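Local coordinates for general Secretion Pathway Protein (Vibrio vulnificus, PDB 4G54) that probably binds peptidoglycan in the periplasm as part of the EpsAB fusion protein of the type II secretion system, at residues Ser56-Gln61 / Trp130-Arg135; Ile147-Asp151 / Leu163-Phe168. All coordinates share one frame; numbering follows the deposited sequence.

Contact 1 (Ser56-Gln61 / Trp130-Arg135)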
loop_
_atom_site.group_PDB
_atom_site.type_symbol
_atom_site.label_atom_id
_atom_site.label_comp_id
_atom_site.label_asym_id
_atom_site.label_seq_id
_atom_site.Cartn_x
_atom_site.Cartn_y
_atom_site.Cartn_z
ATOM N N SER A 56 2.984 -1.844 14.797
ATOM C CA SER A 56 2.484 -2.851 13.865
ATOM C C SER A 56 2.523 -4.229 14.515
ATOM O O SER A 56 3.374 -4.557 15.283
ATOM C CB SER A 56 3.405 -2.877 12.622
ATOM O OG SER A 56 3.611 -1.561 12.082
ATOM N N THR A 57 1.581 -5.050 14.070
ATOM C CA THR A 57 1.434 -6.404 14.493
ATOM C C THR A 57 1.855 -7.383 13.385
ATOM O O THR A 57 1.900 -8.635 13.614
ATOM C CB THR A 57 -0.120 -6.686 14.815
ATOM O OG1 THR A 57 -0.978 -6.020 13.830
ATOM C CG2 THR A 57 -0.353 -6.054 16.222
ATOM N N SER A 58 2.186 -6.840 12.203
ATOM C CA SER A 58 2.666 -7.680 11.076
ATOM C C SER A 58 3.652 -6.771 10.307
ATOM O O SER A 58 3.928 -5.639 10.794
ATOM C CB SER A 58 1.496 -8.056 10.138
ATOM O OG SER A 58 1.090 -6.935 9.335
ATOM N N ILE A 59 4.150 -7.222 9.150
ATOM C CA ILE A 59 5.060 -6.349 8.376
ATOM C C ILE A 59 4.313 -5.164 7.747
ATOM O O ILE A 59 4.940 -4.242 7.290
ATOM C CB ILE A 59 5.844 -7.087 7.308
ATOM C CG1 ILE A 59 4.858 -7.708 6.297
ATOM C CG2 ILE A 59 6.669 -8.196 8.086
ATOM C CD1 ILE A 59 5.436 -7.951 4.870
ATOM N N PHE A 60 2.978 -5.145 7.807
ATOM C CA PHE A 60 2.252 -4.037 7.216
ATOM C C PHE A 60 2.300 -2.807 8.071
ATOM O O PHE A 60 2.244 -2.877 9.351
ATOM C CB PHE A 60 0.782 -4.393 6.891
ATOM C CG PHE A 60 0.563 -5.051 5.569
ATOM C CD1 PHE A 60 0.977 -6.339 5.381
ATOM C CD2 PHE A 60 -0.044 -4.353 4.495
ATOM C CE1 PHE A 60 0.825 -6.972 4.156
ATOM C CE2 PHE A 60 -0.252 -4.980 3.293
ATOM C CZ PHE A 60 0.208 -6.248 3.064
ATOM N N GLN A 61 2.390 -1.643 7.434
ATOM C CA GLN A 61 2.200 -0.331 8.091
ATOM C C GLN A 61 0.774 0.102 7.809
ATOM O O GLN A 61 0.244 -0.142 6.720
ATOM C CB GLN A 61 3.089 0.699 7.403
ATOM C CG GLN A 61 3.577 1.865 8.147
ATOM C CD GLN A 61 4.513 1.467 9.272
ATOM O OE1 GLN A 61 5.780 1.286 9.136
ATOM N NE2 GLN A 61 3.927 1.410 10.405
ATOM N N TRP A 130 0.335 -0.686 3.700
ATOM C CA TRP A 130 1.328 -1.211 2.696
ATOM C C TRP A 130 2.306 -2.078 3.441
ATOM O O TRP A 130 2.569 -1.893 4.645
ATOM C CB TRP A 130 2.139 -0.067 1.972
ATOM C CG TRP A 130 2.962 0.768 2.820
ATOM C CD1 TRP A 130 4.318 0.678 2.906
ATOM C CD2 TRP A 130 2.584 1.819 3.687
ATOM N NE1 TRP A 130 4.823 1.646 3.731
ATOM C CE2 TRP A 130 3.769 2.330 4.264
ATOM C CE3 TRP A 130 1.358 2.408 4.044
ATOM C CZ2 TRP A 130 3.803 3.412 5.142
ATOM C CZ3 TRP A 130 1.369 3.482 4.963
ATOM C CH2 TRP A 130 2.570 3.990 5.469
ATOM N N PRO A 131 2.844 -3.079 2.745
ATOM C CA PRO A 131 3.896 -3.917 3.379
ATOM C C PRO A 131 5.214 -3.170 3.589
ATOM O O PRO A 131 5.737 -2.472 2.668
ATOM C CB PRO A 131 4.073 -5.056 2.319
ATOM C CG PRO A 131 3.674 -4.439 1.001
ATOM C CD PRO A 131 2.551 -3.447 1.368
ATOM N N MET A 132 5.794 -3.320 4.767
ATOM C CA MET A 132 7.094 -2.643 5.049
ATOM C C MET A 132 7.927 -3.605 5.839
ATOM O O MET A 132 8.135 -3.432 7.018
ATOM C CB MET A 132 6.846 -1.293 5.770
ATOM C CG MET A 132 8.235 -0.608 5.823
ATOM S SD MET A 132 7.848 1.082 6.458
ATOM C CE MET A 132 9.517 1.613 6.470
ATOM N N PRO A 133 8.514 -4.613 5.189
ATOM C CA PRO A 133 9.377 -5.569 5.882
ATOM C C PRO A 133 10.718 -5.033 6.338
ATOM O O PRO A 133 11.327 -5.648 7.234
ATOM C CB PRO A 133 9.593 -6.637 4.833
ATOM C CG PRO A 133 9.527 -5.943 3.477
ATOM C CD PRO A 133 8.305 -5.018 3.802
ATOM N N LEU A 134 11.146 -3.878 5.772
ATOM C CA LEU A 134 12.470 -3.334 6.104
ATOM C C LEU A 134 12.324 -2.100 6.956
ATOM O O LEU A 134 11.818 -1.050 6.480
ATOM C CB LEU A 134 13.313 -3.005 4.862
ATOM C CG LEU A 134 13.387 -4.153 3.871
ATOM C CD1 LEU A 134 14.359 -3.734 2.647
ATOM C CD2 LEU A 134 14.053 -5.378 4.603
ATOM N N ARG A 135 12.633 -2.241 8.228
ATOM C CA ARG A 135 12.315 -1.155 9.176
ATOM C C ARG A 135 13.554 -0.721 9.915
ATOM O O ARG A 135 13.424 0.045 10.888
ATOM C CB ARG A 135 11.333 -1.669 10.263
ATOM C CG ARG A 135 10.007 -2.175 9.638
ATOM C CD ARG A 135 8.909 -1.319 9.921
ATOM N NE ARG A 135 7.646 -1.907 9.434
ATOM C CZ ARG A 135 6.522 -1.849 10.092
ATOM N NH1 ARG A 135 6.498 -1.258 11.302
ATOM N NH2 ARG A 135 5.385 -2.351 9.516
#
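The guanidinium of Arg-135 reaches across to the loop ahead of strand 60-66 and takes hold of Ser-56 OG with both terminal nitrogens, NH1 at 3.0 Å and NH2 at 3.2 Å from that oxygen, each bond lying in the guanidinium plane. NH2 of Arg-135 also donates to Ile-59 O at 3.0 Å. Ile-59 O has a second donor, Met-132 N at 2.8 Å, and the two nitrogens approach from opposite faces of its carbonyl plane. Over the centre of the guanidinium lies Gln-61 OE1, 3.4 Å from CZ of Arg-135; it meets the flat face of the cation, an approach probably eased by the positive charge.

Beside this polar cluster two antiparallel strands of the six-stranded sheet begin and end, in the part that matches the GspA, peptidase C39-like family: 60-66, an outermost strand, pairs with 125-131. Gln-61 and Trp-130 form a hydrogen-bonded pair, Phe-60 and Pro-131 a non-hydrogen-bonded one. Gln-61 CB makes a CH-pi contact with the six-membered ring of Trp-130, 3.6 Å from its centroid. The chain of Gln-61 then bends at CG (chi2 65°), which lifts the amide away from the indole and sets OE1 over the guanidinium. Pro-131 CB likewise sits over the Phe-60 ring, and Ile-59 CD1 touches both Pro-131 and Pro-133.

In the second shell, Arg-135 NE donates to Met-132 O at 2.9 Å, fixing the guanidinium from its own segment. Ser-58 OG accepts from Phe-60 N in an ST turn that shapes the approach to the strand. Farther out, Trp-41 packs edge-to-face with Phe-60, and His-201 does so with Trp-130.

Contact 2 (Ile147-Asp151 / Leu163-Phe168)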
loop_
_atom_site.group_PDB
_atom_site.type_symbol
_atom_site.label_atom_id
_atom_site.label_comp_id
_atom_site.label_asym_id
_atom_site.label_seq_id
_atom_site.Cartn_x
_atom_site.Cartn_y
_atom_site.Cartn_z
ATOM N N ILE A 147 18.891 -7.855 2.998
ATOM C CA ILE A 147 19.593 -7.284 1.843
ATOM C C ILE A 147 19.005 -7.879 0.572
ATOM O O ILE A 147 18.792 -7.130 -0.412
ATOM C CB ILE A 147 21.076 -7.565 1.927
ATOM C CG1 ILE A 147 21.715 -6.979 3.195
ATOM C CG2 ILE A 147 21.760 -6.979 0.685
ATOM C CD1 ILE A 147 21.280 -5.564 3.624
ATOM N N GLU A 148 18.633 -9.156 0.578
ATOM C CA GLU A 148 18.017 -9.732 -0.605
ATOM C C GLU A 148 16.710 -9.060 -0.896
ATOM O O GLU A 148 16.331 -8.812 -2.076
ATOM C CB GLU A 148 17.750 -11.254 -0.406
ATOM C CG GLU A 148 18.974 -11.996 0.053
ATOM C CD GLU A 148 18.693 -13.464 0.459
ATOM O OE1 GLU A 148 17.522 -13.885 0.609
ATOM O OE2 GLU A 148 19.702 -14.185 0.640
ATOM N N VAL A 149 15.922 -8.761 0.165
ATOM C CA VAL A 149 14.694 -8.040 -0.041
ATOM C C VAL A 149 14.843 -6.582 -0.548
ATOM O O VAL A 149 14.161 -6.191 -1.487
ATOM C CB VAL A 149 13.881 -7.966 1.323
ATOM C CG1 VAL A 149 12.666 -7.043 1.207
ATOM C CG2 VAL A 149 13.426 -9.389 1.665
ATOM N N LEU A 150 15.867 -5.871 -0.026
ATOM C CA LEU A 150 16.276 -4.545 -0.549
ATOM C C LEU A 150 16.590 -4.625 -2.060
ATOM O O LEU A 150 16.045 -3.826 -2.852
ATOM C CB LEU A 150 17.501 -4.028 0.285
ATOM C CG LEU A 150 17.950 -2.712 -0.287
ATOM C CD1 LEU A 150 16.916 -1.610 -0.355
ATOM C CD2 LEU A 150 19.209 -2.262 0.527
ATOM N N ASP A 151 17.341 -5.678 -2.397
ATOM C CA ASP A 151 17.824 -5.844 -3.790
ATOM C C ASP A 151 16.523 -6.017 -4.669
ATOM O O ASP A 151 16.369 -5.353 -5.742
ATOM C CB ASP A 151 18.740 -7.029 -3.767
ATOM C CG ASP A 151 19.344 -7.408 -5.158
ATOM O OD1 ASP A 151 19.597 -6.505 -5.985
ATOM O OD2 ASP A 151 19.526 -8.656 -5.337
ATOM N N LEU A 163 20.530 -7.660 -8.372
ATOM C CA LEU A 163 21.855 -8.230 -8.345
ATOM C C LEU A 163 21.841 -9.689 -7.899
ATOM O O LEU A 163 22.875 -10.394 -8.188
ATOM C CB LEU A 163 22.776 -7.469 -7.350
ATOM C CG LEU A 163 22.871 -5.977 -7.712
ATOM C CD1 LEU A 163 23.805 -5.396 -6.694
ATOM C CD2 LEU A 163 23.483 -5.751 -9.129
ATOM N N LYS A 164 20.762 -10.159 -7.222
ATOM C CA LYS A 164 20.779 -11.512 -6.543
ATOM C C LYS A 164 21.907 -11.537 -5.519
ATOM O O LYS A 164 22.727 -12.472 -5.480
ATOM C CB LYS A 164 20.843 -12.707 -7.500
ATOM C CG LYS A 164 19.618 -12.585 -8.455
ATOM C CD LYS A 164 19.537 -13.856 -9.370
ATOM C CE LYS A 164 18.752 -13.536 -10.662
ATOM N NZ LYS A 164 18.619 -14.781 -11.576
ATOM N N THR A 165 21.907 -10.544 -4.630
ATOM C CA THR A 165 22.988 -10.498 -3.632
ATOM C C THR A 165 22.368 -10.612 -2.227
ATOM O O THR A 165 21.311 -10.023 -1.987
ATOM C CB THR A 165 23.755 -9.191 -3.777
ATOM O OG1 THR A 165 24.826 -9.187 -2.843
ATOM C CG2 THR A 165 22.877 -7.939 -3.513
ATOM N N THR A 166 23.103 -11.275 -1.304
ATOM C CA THR A 166 22.798 -11.263 0.077
ATOM C C THR A 166 23.665 -10.273 0.795
ATOM O O THR A 166 23.499 -10.045 1.995
ATOM C CB THR A 166 23.213 -12.700 0.644
ATOM O OG1 THR A 166 22.446 -13.646 -0.099
ATOM C CG2 THR A 166 22.840 -12.820 2.097
ATOM N N GLN A 167 24.593 -9.670 0.085
ATOM C CA GLN A 167 25.593 -8.755 0.702
ATOM C C GLN A 167 25.347 -7.363 0.178
ATOM O O GLN A 167 25.211 -7.147 -1.040
ATOM C CB GLN A 167 27.048 -9.148 0.318
ATOM C CG GLN A 167 27.496 -10.374 1.052
ATOM C CD GLN A 167 28.242 -9.971 2.353
ATOM O OE1 GLN A 167 28.538 -8.763 2.573
ATOM N NE2 GLN A 167 28.556 -10.979 3.215
ATOM N N PHE A 168 25.328 -6.386 1.079
ATOM C CA PHE A 168 25.172 -4.979 0.662
ATOM C C PHE A 168 26.593 -4.585 0.239
ATOM O O PHE A 168 27.446 -4.176 1.039
ATOM C CB PHE A 168 24.602 -4.134 1.865
ATOM C CG PHE A 168 24.132 -2.724 1.479
ATOM C CD1 PHE A 168 24.862 -1.902 0.629
ATOM C CD2 PHE A 168 22.954 -2.249 2.071
ATOM C CE1 PHE A 168 24.363 -0.593 0.343
ATOM C CE2 PHE A 168 22.449 -0.992 1.769
ATOM C CZ PHE A 168 23.173 -0.098 0.965
#
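Ile-147 lays its CG2 methyl against the backbone where Gln-167 joins Phe-168, 3.6 Å from Phe-168 N, while its CD1 reaches the edge of the phenylalanine ring. Leu-150, about one helical turn further on, brings CD2 to 3.7 Å from Phe-168 CE2.

Asp-151 does the polar work. With CG anti to the backbone N (chi1 179°), its carboxylate extends to the loop and collects successive amides: OD1 of Asp-151 accepts from Leu-163 N at 2.8 Å through its syn lone pair, and its OD2 from Thr-165 N at 3.1 Å, from above the carboxylate plane, besides a weak bond from Lys-164 N. One helix side chain thus fixes the course of three loop residues. Toward the start of the helix, Thr-166 OG1 donates to Glu-148 OE2 at 2.9 Å, meeting its anti lone pair. Thr-165 OG1 closes the loop on itself by donating to Gln-167 O, whereas the buried Thr-165 O has no hydrogen-bonding partner.

The segments belong to the putative peptidoglycan-binding domain, where 163-168 is part of the loop between helix 145-158 and helix 170-182. Leu-172 of the latter touches both Ile-147 and Asp-151, and Leu-196 and Leu-199 of helix 193-202 pack on Leu-150.

In the fold
The two contacts illustrate how chemistry follows place in a two-part fold. The centre of contact 1 lies about 10 Å from the centre of the chain, that of contact 2 about 22 Å; both are partly buried, but only contact 2 has exposed residues among those that touch. Contact 1 joins segments far apart in sequence, through strand pairing and an arginine cation; contact 2 ties a helix to the loop that follows it, through acidic side chains and loop donors. They share no element, but helix 145-158 is the next regular element after strand 125-131, and the contact centres stand about 19 Å apart. Pro-133 and Leu-134 bridge them by apolar packing, with Leu-134 CD1 4.0 Å from Val-149 CG1, where the sheet domain passes into the helical one.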